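Pyrethroid hydrolase (PDB 5Y5R) catalyses the hydrolysis of the ester bond of pyrethroid insecticides such as cypermethrin and permethrin, releasing an alcohol and a cyclopropanecarboxylic acid. Local coordinates at residues A[100-105]-A[197-202]; A[123-128]-A[203-208]; A[153-158]-A[228-233]. All coordinates share one frame; numbering follows the deposited sequence.

Interaction 1 of 3, residues A[100-105]-A[197-202]; sequences YLTAVL and IEALDD
T102 and D202 meet just past the C-terminal ends of two neighbouring parallel strands, 95-101 and 194-199, in the central sheet of the alpha/beta-hydrolase fold. Two backbone hydrogen bonds tie the strand ends together: I197 N donates to Y100 O at 2.9 Å, and I197 O accepts T102 N at the same distance. Between these bonds L101 pairs with I197, and their side chains lie on the same face of the sheet, where L101 CD1 rests on I197 CG2 at 3.7 Å. Beyond the last bridge the chains are joined by side chains. A type I turn from A199 to D202, closed by a longer D202 N to A199 O bond of 3.3 Å, folds the acid back over T102. A199 CB packs at 3.9 Å on T102 CB, next to the polar contact.

D202 belongs to the charge relay system, as assigned in a nearly identical protein, and both of its carboxylate oxygens are well supplied with donors. OD2 is hydrogen-bonded to H230 ND1, the relay partner, and also receives the T102 hydroxyl. OD1 accepts the backbone N of L205 and, weakly, that of V204. With donors on both oxygens the buried carboxylate should be held against rotation, which is consistent with T102 acting as a second-shell residue that positions the acid for the histidine. Farther from the relay, Y100 OH is bonded to S85, and the E198 carboxylate is taken up by R211 and S225. T102 carries OG1 anti to its own N (chi1 -173°), and from there T102 OG1 meets D202 OD2 at 3.0 Å, on the anti side and 28° out of the carboxylate plane.

Interaction 2 of 3, residues A[123-128]-A[203-208]; sequences RGTPHA and VVLPIA. With 8NL ((2-methyl-3-phenyl-phenyl)methyl (1~{S})-3-[(~{E})-2-chloranyl-3,3,3-tris(fluoranyl)prop-1-enyl]-2,2-dimethyl-cyclopropane-1-carboxylate), chain G.
No direct hydrogen bond links H127 and V203, yet V203 O lies over one face of the H127 imidazole, 3.6 Å from CG and displaced toward the rim of the ring. Beside it V203 CG2 approaches H127 CD2 at 4.0 Å. The polar link between the segments is a single water, which accepts from H127 N at 2.8 Å and donates to V204 O at 2.7 Å, so that an amide in the first turn of helix 126-131 is satisfied through solvent.

T125, at the N-cap position, turns its two branches to different partners. The methyl T125 CG2 settles against V204 O at 3.4 Å and against L205 CD1. The hydroxyl, placed between backbone N and carbonyl carbon (chi1 56°), is weakly bonded to V116 O. T125 OG1 also comes to 3.1 Å from atom CL, the chlorine of the bound pyrethroid 8NL. A128 CB touches the fluorine F2 at 3.3 Å, while V204 CG1 lies 3.7 Å from C15, the ring carbon bearing the ester. T125, A128 and V204 line the acid-side end of the substrate pocket, between the loop after the relay aspartate and the cap over the alpha/beta-hydrolase core.

Interaction 3 of 3, residues A[153-158]-A[228-233]; sequences EVFMGD and ASHAPY. With 8NL ((2-methyl-3-phenyl-phenyl)methyl (1~{S})-3-[(~{E})-2-chloranyl-3,3,3-tris(fluoranyl)prop-1-enyl]-2,2-dimethyl-cyclopropane-1-carboxylate), chain G.
Hydrogen bonds from the backbone of 229-231 to D158 form one part of this contact. D158 OD1 accepts S229 N at 3.2 Å through its syn lone pair, and it is also bonded to S235 OG. D158 OD2 takes A231 N at 3.1 Å, although the position of that oxygen is less certain because it is modelled too close to S229 OG. If OD2 is placed correctly, the amides on both sides of H230 are held by one buried carboxylate.

Aromatic packing joins F155 and H230. The F155 edge points toward the face of the H230 imidazole in an offset edge-to-face pair, with centroids 6.0 Å apart and planes at 80°. H230 sits in the loop that follows the last strand of the alpha/beta-hydrolase sheet, the usual place of the relay histidine, with D202 as its relay partner.

Ligand contacts use the same two rings. H230 NE2 donates to the alkoxy (bridging) ester oxygen O of the bound pyrethroid at 3.3 Å; chi1 of -168°, with CG anti to the backbone N, turns the ring toward the ligand. F155 presents one ring face to C12 of the terminal phenyl, and F155 CB meets C5 of the central ring at 3.6 Å.

How the interactions relate
All three contacts are largely buried, but interaction 1 lies deepest, at the strand ends of the central sheet. Every touching residue of interaction 1 is buried, whereas interactions 2 and 3 each include touching residues that are exposed or partly exposed. Segments 197-202 and 203-208 are consecutive, so the loop joining strand 194-199 to helix 207-216 serves both interactions 1 and 2, with L205 CD2 packed on T102 O. Interactions 1 and 3 meet at the relay pair. Interactions 2 and 3 share the ligand and join through V204, which packs on both F155 and H230. Chemistry follows place: strand pairing in 1, water-mediated and apolar contacts in 2, carboxylate-to-amide bonds and rings in 3.

Interaction 1 of 3, residues A[100-105]-A[197-202]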
loop_
_atom_site.group_PDB
_atom_site.type_symbol
_atom_site.label_atom_id
_atom_site.label_comp_id
_atom_site.label_asym_id
_atom_site.label_seq_id
_atom_site.Cartn_x
_atom_site.Cartn_y
_atom_site.Cartn_z
ATOM N N TYR A 100 5.105 -4.647 -2.859
ATOM C CA TYR A 100 3.657 -4.504 -3.024
ATOM C C TYR A 100 2.959 -5.547 -2.154
ATOM O O TYR A 100 2.919 -6.733 -2.506
ATOM C CB TYR A 100 3.254 -4.638 -4.497
ATOM C CG TYR A 100 3.809 -3.571 -5.397
ATOM C CD1 TYR A 100 5.106 -3.653 -5.892
ATOM C CD2 TYR A 100 3.055 -2.476 -5.741
ATOM C CE1 TYR A 100 5.628 -2.700 -6.726
ATOM C CE2 TYR A 100 3.567 -1.505 -6.558
ATOM C CZ TYR A 100 4.865 -1.609 -7.042
ATOM O OH TYR A 100 5.368 -0.646 -7.892
ATOM N N LEU A 101 2.376 -5.108 -1.044
ATOM C CA LEU A 101 1.746 -5.986 -0.060
ATOM C C LEU A 101 0.240 -6.010 -0.303
ATOM O O LEU A 101 -0.492 -5.127 0.170
ATOM C CB LEU A 101 2.089 -5.536 1.367
ATOM C CG LEU A 101 1.389 -6.270 2.514
ATOM C CD1 LEU A 101 1.591 -7.800 2.479
ATOM C CD2 LEU A 101 1.828 -5.699 3.851
ATOM N N THR A 102 -0.219 -7.092 -0.950
ATOM C CA THR A 102 -1.557 -7.264 -1.522
ATOM C C THR A 102 -2.016 -5.883 -1.962
ATOM O O THR A 102 -3.026 -5.339 -1.489
ATOM C CB THR A 102 -2.487 -8.024 -0.550
ATOM O OG1 THR A 102 -3.738 -8.324 -1.184
ATOM C CG2 THR A 102 -2.722 -7.284 0.801
ATOM N N ALA A 103 -1.210 -5.287 -2.834
ATOM C CA ALA A 103 -1.256 -3.871 -3.163
ATOM C C ALA A 103 -1.587 -3.684 -4.635
ATOM O O ALA A 103 -1.465 -4.605 -5.434
ATOM C CB ALA A 103 0.087 -3.173 -2.855
ATOM N N VAL A 104 -1.996 -2.466 -4.985
ATOM C CA VAL A 104 -2.311 -2.142 -6.374
ATOM C C VAL A 104 -0.983 -2.027 -7.119
ATOM O O VAL A 104 -0.185 -1.119 -6.866
ATOM C CB VAL A 104 -3.143 -0.851 -6.477
ATOM C CG1 VAL A 104 -3.458 -0.537 -7.923
ATOM C CG2 VAL A 104 -4.422 -0.986 -5.700
ATOM N N LEU A 105 -0.752 -2.942 -8.055
ATOM C CA LEU A 105 0.434 -2.965 -8.902
ATOM C C LEU A 105 -0.082 -2.829 -10.326
ATOM O O LEU A 105 -0.683 -3.756 -10.871
ATOM C CB LEU A 105 1.231 -4.256 -8.729
ATOM C CG LEU A 105 2.335 -4.417 -9.764
ATOM C CD1 LEU A 105 3.441 -3.382 -9.491
ATOM C CD2 LEU A 105 2.871 -5.857 -9.809
ATOM N N ILE A 197 4.030 -9.356 -2.231
ATOM C CA ILE A 197 3.653 -10.251 -1.140
ATOM C C ILE A 197 2.152 -10.436 -1.231
ATOM O O ILE A 197 1.398 -9.501 -0.939
ATOM C CB ILE A 197 4.054 -9.698 0.239
ATOM C CG1 ILE A 197 5.548 -9.383 0.284
ATOM C CG2 ILE A 197 3.663 -10.691 1.340
ATOM C CD1 ILE A 197 6.052 -9.000 1.663
ATOM N N GLU A 198 1.727 -11.628 -1.669
ATOM C CA GLU A 198 0.318 -11.953 -1.781
ATOM C C GLU A 198 -0.212 -12.315 -0.410
ATOM O O GLU A 198 0.471 -12.967 0.385
ATOM C CB GLU A 198 0.062 -13.164 -2.702
ATOM C CG GLU A 198 0.778 -13.235 -4.012
ATOM C CD GLU A 198 0.552 -14.600 -4.712
ATOM O OE1 GLU A 198 0.604 -15.656 -4.044
ATOM O OE2 GLU A 198 0.317 -14.617 -5.924
ATOM N N ALA A 199 -1.457 -11.940 -0.167
ATOM C CA ALA A 199 -2.254 -12.397 0.970
ATOM C C ALA A 199 -3.257 -13.403 0.406
ATOM O O ALA A 199 -4.193 -13.006 -0.297
ATOM C CB ALA A 199 -2.942 -11.218 1.651
ATOM N N LEU A 200 -3.010 -14.705 0.642
ATOM C CA LEU A 200 -3.756 -15.759 -0.049
ATOM C C LEU A 200 -5.265 -15.714 0.211
ATOM O O LEU A 200 -6.054 -16.078 -0.676
ATOM C CB LEU A 200 -3.205 -17.120 0.332
ATOM C CG LEU A 200 -1.764 -17.290 -0.158
ATOM C CD1 LEU A 200 -1.114 -18.561 0.403
ATOM C CD2 LEU A 200 -1.761 -17.308 -1.675
ATOM N N ASP A 201 -5.698 -15.314 1.409
ATOM C CA ASP A 201 -7.119 -15.374 1.739
ATOM C C ASP A 201 -7.781 -13.999 1.731
ATOM O O ASP A 201 -8.789 -13.801 2.407
ATOM C CB ASP A 201 -7.356 -16.070 3.080
ATOM C CG ASP A 201 -6.781 -17.488 3.114
ATOM O OD1 ASP A 201 -6.412 -18.000 2.034
ATOM O OD2 ASP A 201 -6.729 -18.114 4.207
ATOM N N ASP A 202 -7.207 -13.045 1.020
ATOM C CA ASP A 202 -7.789 -11.719 0.937
ATOM C C ASP A 202 -9.116 -11.759 0.152
ATOM O O ASP A 202 -9.199 -12.359 -0.927
ATOM C CB ASP A 202 -6.769 -10.765 0.305
ATOM C CG ASP A 202 -7.126 -9.284 0.517
ATOM O OD1 ASP A 202 -8.330 -8.956 0.708
ATOM O OD2 ASP A 202 -6.196 -8.449 0.536
#

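Interaction 2 of 3, residues A[123-128]-A[203-208]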
loop_
_atom_site.group_PDB
_atom_site.type_symbol
_atom_site.label_atom_id
_atom_site.label_comp_id
_atom_site.label_asym_id
_atom_site.label_seq_id
_atom_site.Cartn_x
_atom_site.Cartn_y
_atom_site.Cartn_z
ATOM N N ARG A 123 -10.547 -8.983 -12.869
ATOM C CA ARG A 123 -10.569 -7.604 -12.402
ATOM C C ARG A 123 -11.805 -7.443 -11.538
ATOM O O ARG A 123 -12.834 -8.051 -11.815
ATOM C CB ARG A 123 -10.619 -6.593 -13.561
ATOM C CG ARG A 123 -9.403 -6.628 -14.438
ATOM C CD ARG A 123 -9.663 -6.018 -15.767
ATOM N NE ARG A 123 -8.479 -5.322 -16.267
ATOM C CZ ARG A 123 -7.359 -5.918 -16.671
ATOM N NH1 ARG A 123 -7.254 -7.239 -16.641
ATOM N NH2 ARG A 123 -6.352 -5.188 -17.109
ATOM N N GLY A 124 -11.695 -6.613 -10.498
ATOM C CA GLY A 124 -12.777 -6.271 -9.578
ATOM C C GLY A 124 -12.544 -6.502 -8.096
ATOM O O GLY A 124 -12.192 -7.588 -7.631
ATOM N N THR A 125 -12.867 -5.485 -7.315
ATOM C CA THR A 125 -12.929 -5.603 -5.865
ATOM C C THR A 125 -14.344 -5.264 -5.403
ATOM O O THR A 125 -14.559 -4.238 -4.740
ATOM C CB THR A 125 -11.900 -4.694 -5.207
ATOM O OG1 THR A 125 -12.114 -3.353 -5.645
ATOM C CG2 THR A 125 -10.480 -5.108 -5.581
ATOM N N PRO A 126 -15.334 -6.117 -5.719
ATOM C CA PRO A 126 -16.727 -5.746 -5.423
ATOM C C PRO A 126 -17.047 -5.672 -3.948
ATOM O O PRO A 126 -17.956 -4.919 -3.598
ATOM C CB PRO A 126 -17.549 -6.848 -6.096
ATOM C CG PRO A 126 -16.666 -7.984 -6.170
ATOM C CD PRO A 126 -15.273 -7.452 -6.351
ATOM N N HIS A 127 -16.357 -6.435 -3.082
ATOM C CA HIS A 127 -16.577 -6.302 -1.643
ATOM C C HIS A 127 -16.258 -4.881 -1.178
ATOM O O HIS A 127 -17.003 -4.300 -0.376
ATOM C CB HIS A 127 -15.717 -7.287 -0.841
ATOM C CG HIS A 127 -16.201 -8.706 -0.831
ATOM N ND1 HIS A 127 -16.743 -9.331 -1.936
ATOM C CD2 HIS A 127 -16.170 -9.638 0.152
ATOM C CE1 HIS A 127 -17.037 -10.584 -1.627
ATOM N NE2 HIS A 127 -16.692 -10.797 -0.367
ATOM N N ALA A 128 -15.152 -4.309 -1.657
ATOM C CA ALA A 128 -14.812 -2.945 -1.250
ATOM C C ALA A 128 -15.792 -1.929 -1.819
ATOM O O ALA A 128 -16.215 -1.013 -1.110
ATOM C CB ALA A 128 -13.386 -2.599 -1.660
ATOM N N VAL A 203 -10.169 -11.164 0.721
ATOM C CA VAL A 203 -11.450 -11.033 0.029
ATOM C C VAL A 203 -11.753 -9.607 -0.409
ATOM O O VAL A 203 -12.691 -9.405 -1.208
ATOM C CB VAL A 203 -12.623 -11.583 0.869
ATOM C CG1 VAL A 203 -12.445 -13.083 1.142
ATOM C CG2 VAL A 203 -12.839 -10.761 2.140
ATOM N N VAL A 204 -11.013 -8.620 0.086
ATOM C CA VAL A 204 -11.062 -7.270 -0.469
ATOM C C VAL A 204 -10.450 -7.276 -1.862
ATOM O O VAL A 204 -11.120 -7.024 -2.873
ATOM C CB VAL A 204 -10.302 -6.311 0.465
ATOM C CG1 VAL A 204 -10.180 -4.902 -0.106
ATOM C CG2 VAL A 204 -10.928 -6.314 1.843
ATOM N N LEU A 205 -9.195 -7.696 -1.936
ATOM C CA LEU A 205 -8.465 -7.830 -3.182
ATOM C C LEU A 205 -8.178 -9.314 -3.401
ATOM O O LEU A 205 -7.226 -9.854 -2.816
ATOM C CB LEU A 205 -7.171 -7.027 -3.121
ATOM C CG LEU A 205 -6.279 -7.111 -4.351
ATOM C CD1 LEU A 205 -6.972 -6.443 -5.475
ATOM C CD2 LEU A 205 -4.991 -6.427 -4.049
ATOM N N PRO A 206 -9.001 -10.018 -4.183
ATOM C CA PRO A 206 -8.894 -11.483 -4.279
ATOM C C PRO A 206 -7.564 -11.927 -4.884
ATOM O O PRO A 206 -6.922 -11.196 -5.642
ATOM C CB PRO A 206 -10.078 -11.864 -5.185
ATOM C CG PRO A 206 -11.023 -10.679 -5.087
ATOM C CD PRO A 206 -10.164 -9.485 -4.914
ATOM N N ILE A 207 -7.121 -13.124 -4.500
ATOM C CA ILE A 207 -5.817 -13.594 -4.988
ATOM C C ILE A 207 -5.787 -13.678 -6.510
ATOM O O ILE A 207 -4.748 -13.472 -7.121
ATOM C CB ILE A 207 -5.449 -14.952 -4.361
ATOM C CG1 ILE A 207 -3.983 -15.295 -4.673
ATOM C CG2 ILE A 207 -6.359 -15.996 -4.902
ATOM C CD1 ILE A 207 -3.033 -14.207 -4.293
ATOM N N ALA A 208 -6.926 -13.926 -7.152
ATOM C CA ALA A 208 -6.968 -13.916 -8.615
ATOM C C ALA A 208 -6.613 -12.543 -9.167
ATOM O O ALA A 208 -5.919 -12.434 -10.185
ATOM C CB ALA A 208 -8.335 -14.353 -9.106
HETATM C C 8NL G . -10.292 0.649 3.980
HETATM C C8 8NL G . -11.399 0.988 7.868
HETATM C C9 8NL G . -12.518 1.587 8.439
HETATM C C10 8NL G . -13.787 1.315 7.943
HETATM C C11 8NL G . -13.870 0.430 6.871
HETATM C C12 8NL G . -12.736 -0.162 6.315
HETATM C C13 8NL G . -7.644 -0.662 3.250
HETATM O O 8NL G . -8.333 -1.023 2.029
HETATM CL CL 8NL G . -12.093 -0.720 -4.040
HETATM C C21 8NL G . -10.918 -0.404 -2.761
HETATM C C22 8NL G . -11.314 0.567 -1.675
HETATM F F2 8NL G . -11.572 -0.126 -0.580
HETATM F F1 8NL G . -10.391 1.476 -1.427
HETATM F F 8NL G . -12.400 1.189 -2.081
HETATM C C20 8NL G . -9.754 -1.055 -2.755
HETATM C C16 8NL G . -8.707 -0.789 -1.696
HETATM C C17 8NL G . -7.697 -1.927 -1.806
HETATM C C18 8NL G . -6.716 -1.011 -2.523
HETATM C C19 8NL G . -8.195 -3.113 -2.648
HETATM C C15 8NL G . -8.463 -1.672 -0.476
HETATM C C14 8NL G . -7.814 -0.848 0.641
HETATM O O1 8NL G . -6.938 -0.024 0.375
HETATM C C2 8NL G . -8.381 -0.836 4.589
HETATM C C3 8NL G . -7.745 -1.639 5.528
HETATM C C4 8NL G . -8.294 -1.884 6.786
HETATM C C5 8NL G . -9.496 -1.283 7.150
HETATM C C6 8NL G . -10.179 -0.471 6.254
HETATM C C1 8NL G . -9.609 -0.237 4.970
HETATM C C7 8NL G . -11.472 0.121 6.792
HETATM O O HOH W 1 -13.745 -7.412 -3.159
#

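Interaction 3 of 3, residues A[153-158]-A[228-233]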
loop_
_atom_site.group_PDB
_atom_site.type_symbol
_atom_site.label_atom_id
_atom_site.label_comp_id
_atom_site.label_asym_id
_atom_site.label_seq_id
_atom_site.Cartn_x
_atom_site.Cartn_y
_atom_site.Cartn_z
ATOM N N GLU A 153 -15.329 -7.898 9.548
ATOM C CA GLU A 153 -14.982 -9.231 9.075
ATOM C C GLU A 153 -14.358 -9.199 7.694
ATOM O O GLU A 153 -13.660 -10.153 7.337
ATOM C CB GLU A 153 -16.172 -10.181 9.061
ATOM C CG GLU A 153 -17.325 -9.754 8.244
ATOM C CD GLU A 153 -18.572 -10.552 8.559
ATOM O OE1 GLU A 153 -18.649 -11.219 9.616
ATOM O OE2 GLU A 153 -19.469 -10.555 7.713
ATOM N N VAL A 154 -14.632 -8.159 6.901
ATOM C CA VAL A 154 -14.081 -8.027 5.544
ATOM C C VAL A 154 -12.683 -7.412 5.556
ATOM O O VAL A 154 -11.752 -7.937 4.929
ATOM C CB VAL A 154 -15.046 -7.220 4.652
ATOM C CG1 VAL A 154 -14.425 -6.828 3.382
ATOM C CG2 VAL A 154 -16.303 -8.029 4.359
ATOM N N PHE A 155 -12.531 -6.252 6.200
ATOM C CA PHE A 155 -11.274 -5.519 6.193
ATOM C C PHE A 155 -10.368 -5.764 7.396
ATOM O O PHE A 155 -9.160 -5.592 7.253
ATOM C CB PHE A 155 -11.546 -4.020 6.130
ATOM C CG PHE A 155 -12.120 -3.549 4.831
ATOM C CD1 PHE A 155 -11.286 -3.225 3.776
ATOM C CD2 PHE A 155 -13.505 -3.397 4.675
ATOM C CE1 PHE A 155 -11.798 -2.737 2.596
ATOM C CE2 PHE A 155 -14.034 -2.938 3.468
ATOM C CZ PHE A 155 -13.167 -2.599 2.432
HETATM N N MSE A 156 -10.914 -6.047 8.585
HETATM C CA MSE A 156 -10.138 -6.103 9.860
HETATM C C MSE A 156 -10.179 -7.489 10.515
HETATM O O MSE A 156 -10.006 -7.642 11.734
HETATM C CB MSE A 156 -10.669 -5.087 10.885
HETATM C CG MSE A 156 -10.700 -3.609 10.456
HETATM SE SE MSE A 156 -12.082 -2.575 11.447
HETATM C CE MSE A 156 -13.413 -2.414 9.968
ATOM N N GLY A 157 -10.459 -8.506 9.708
ATOM C CA GLY A 157 -10.501 -9.863 10.207
ATOM C C GLY A 157 -9.169 -10.365 10.729
ATOM O O GLY A 157 -9.144 -11.338 11.486
ATOM N N ASP A 158 -8.060 -9.789 10.249
ATOM C CA ASP A 158 -6.709 -10.146 10.675
ATOM C C ASP A 158 -6.308 -9.541 12.010
ATOM O O ASP A 158 -5.192 -9.831 12.474
ATOM C CB ASP A 158 -5.670 -9.742 9.637
ATOM C CG ASP A 158 -5.755 -10.570 8.372
ATOM O OD1 ASP A 158 -5.078 -11.624 8.304
ATOM O OD2 ASP A 158 -6.478 -10.165 7.448
ATOM N N ALA A 228 -2.771 -15.185 4.772
ATOM C CA ALA A 228 -3.460 -14.140 5.531
ATOM C C ALA A 228 -4.582 -13.496 4.710
ATOM O O ALA A 228 -4.576 -13.537 3.482
ATOM C CB ALA A 228 -2.481 -13.060 5.957
ATOM N N SER A 229 -5.516 -12.829 5.394
ATOM C CA SER A 229 -6.492 -12.033 4.653
ATOM C C SER A 229 -5.947 -10.626 4.487
ATOM O O SER A 229 -4.731 -10.458 4.372
ATOM C CB SER A 229 -7.886 -12.025 5.294
ATOM O OG SER A 229 -7.879 -11.694 6.661
ATOM N N HIS A 230 -6.830 -9.612 4.478
ATOM C CA HIS A 230 -6.477 -8.305 3.924
ATOM C C HIS A 230 -5.303 -7.618 4.628
ATOM O O HIS A 230 -4.608 -6.805 4.010
ATOM C CB HIS A 230 -7.692 -7.360 3.960
ATOM C CG HIS A 230 -7.483 -6.117 3.152
ATOM N ND1 HIS A 230 -6.998 -6.152 1.860
ATOM C CD2 HIS A 230 -7.581 -4.809 3.479
ATOM C CE1 HIS A 230 -6.867 -4.920 1.407
ATOM N NE2 HIS A 230 -7.194 -4.084 2.374
ATOM N N ALA A 231 -5.065 -7.896 5.904
ATOM C CA ALA A 231 -4.125 -7.098 6.698
ATOM C C ALA A 231 -3.079 -7.981 7.374
ATOM O O ALA A 231 -3.147 -8.233 8.585
ATOM C CB ALA A 231 -4.886 -6.254 7.722
ATOM N N PRO A 232 -2.090 -8.469 6.624
ATOM C CA PRO A 232 -1.075 -9.328 7.256
ATOM C C PRO A 232 -0.291 -8.605 8.356
ATOM O O PRO A 232 0.243 -9.262 9.260
ATOM C CB PRO A 232 -0.167 -9.727 6.077
ATOM C CG PRO A 232 -0.907 -9.352 4.838
ATOM C CD PRO A 232 -1.774 -8.188 5.213
ATOM N N TYR A 233 -0.179 -7.273 8.297
ATOM C CA TYR A 233 0.525 -6.538 9.363
ATOM C C TYR A 233 -0.175 -6.645 10.721
ATOM O O TYR A 233 0.440 -6.324 11.753
ATOM C CB TYR A 233 0.705 -5.052 8.998
ATOM C CG TYR A 233 -0.551 -4.356 8.515
ATOM C CD1 TYR A 233 -0.906 -4.379 7.165
ATOM C CD2 TYR A 233 -1.377 -3.679 9.400
ATOM C CE1 TYR A 233 -2.036 -3.772 6.730
ATOM C CE2 TYR A 233 -2.508 -3.058 8.969
ATOM C CZ TYR A 233 -2.830 -3.092 7.641
ATOM O OH TYR A 233 -3.959 -2.490 7.222
HETATM C C 8NL G . -10.292 0.649 3.980
HETATM C C8 8NL G . -11.399 0.988 7.868
HETATM C C9 8NL G . -12.518 1.587 8.439
HETATM C C10 8NL G . -13.787 1.315 7.943
HETATM C C11 8NL G . -13.870 0.430 6.871
HETATM C C12 8NL G . -12.736 -0.162 6.315
HETATM C C13 8NL G . -7.644 -0.662 3.250
HETATM O O 8NL G . -8.333 -1.023 2.029
HETATM CL CL 8NL G . -12.093 -0.720 -4.040
HETATM C C21 8NL G . -10.918 -0.404 -2.761
HETATM C C22 8NL G . -11.314 0.567 -1.675
HETATM F F2 8NL G . -11.572 -0.126 -0.580
HETATM F F1 8NL G . -10.391 1.476 -1.427
HETATM F F 8NL G . -12.400 1.189 -2.081
HETATM C C20 8NL G . -9.754 -1.055 -2.755
HETATM C C16 8NL G . -8.707 -0.789 -1.696
HETATM C C17 8NL G . -7.697 -1.927 -1.806
HETATM C C18 8NL G . -6.716 -1.011 -2.523
HETATM C C19 8NL G . -8.195 -3.113 -2.648
HETATM C C15 8NL G . -8.463 -1.672 -0.476
HETATM C C14 8NL G . -7.814 -0.848 0.641
HETATM O O1 8NL G . -6.938 -0.024 0.375
HETATM C C2 8NL G . -8.381 -0.836 4.589
HETATM C C3 8NL G . -7.745 -1.639 5.528
HETATM C C4 8NL G . -8.294 -1.884 6.786
HETATM C C5 8NL G . -9.496 -1.283 7.150
HETATM C C6 8NL G . -10.179 -0.471 6.254
HETATM C C1 8NL G . -9.609 -0.237 4.970
HETATM C C7 8NL G . -11.472 0.121 6.792
#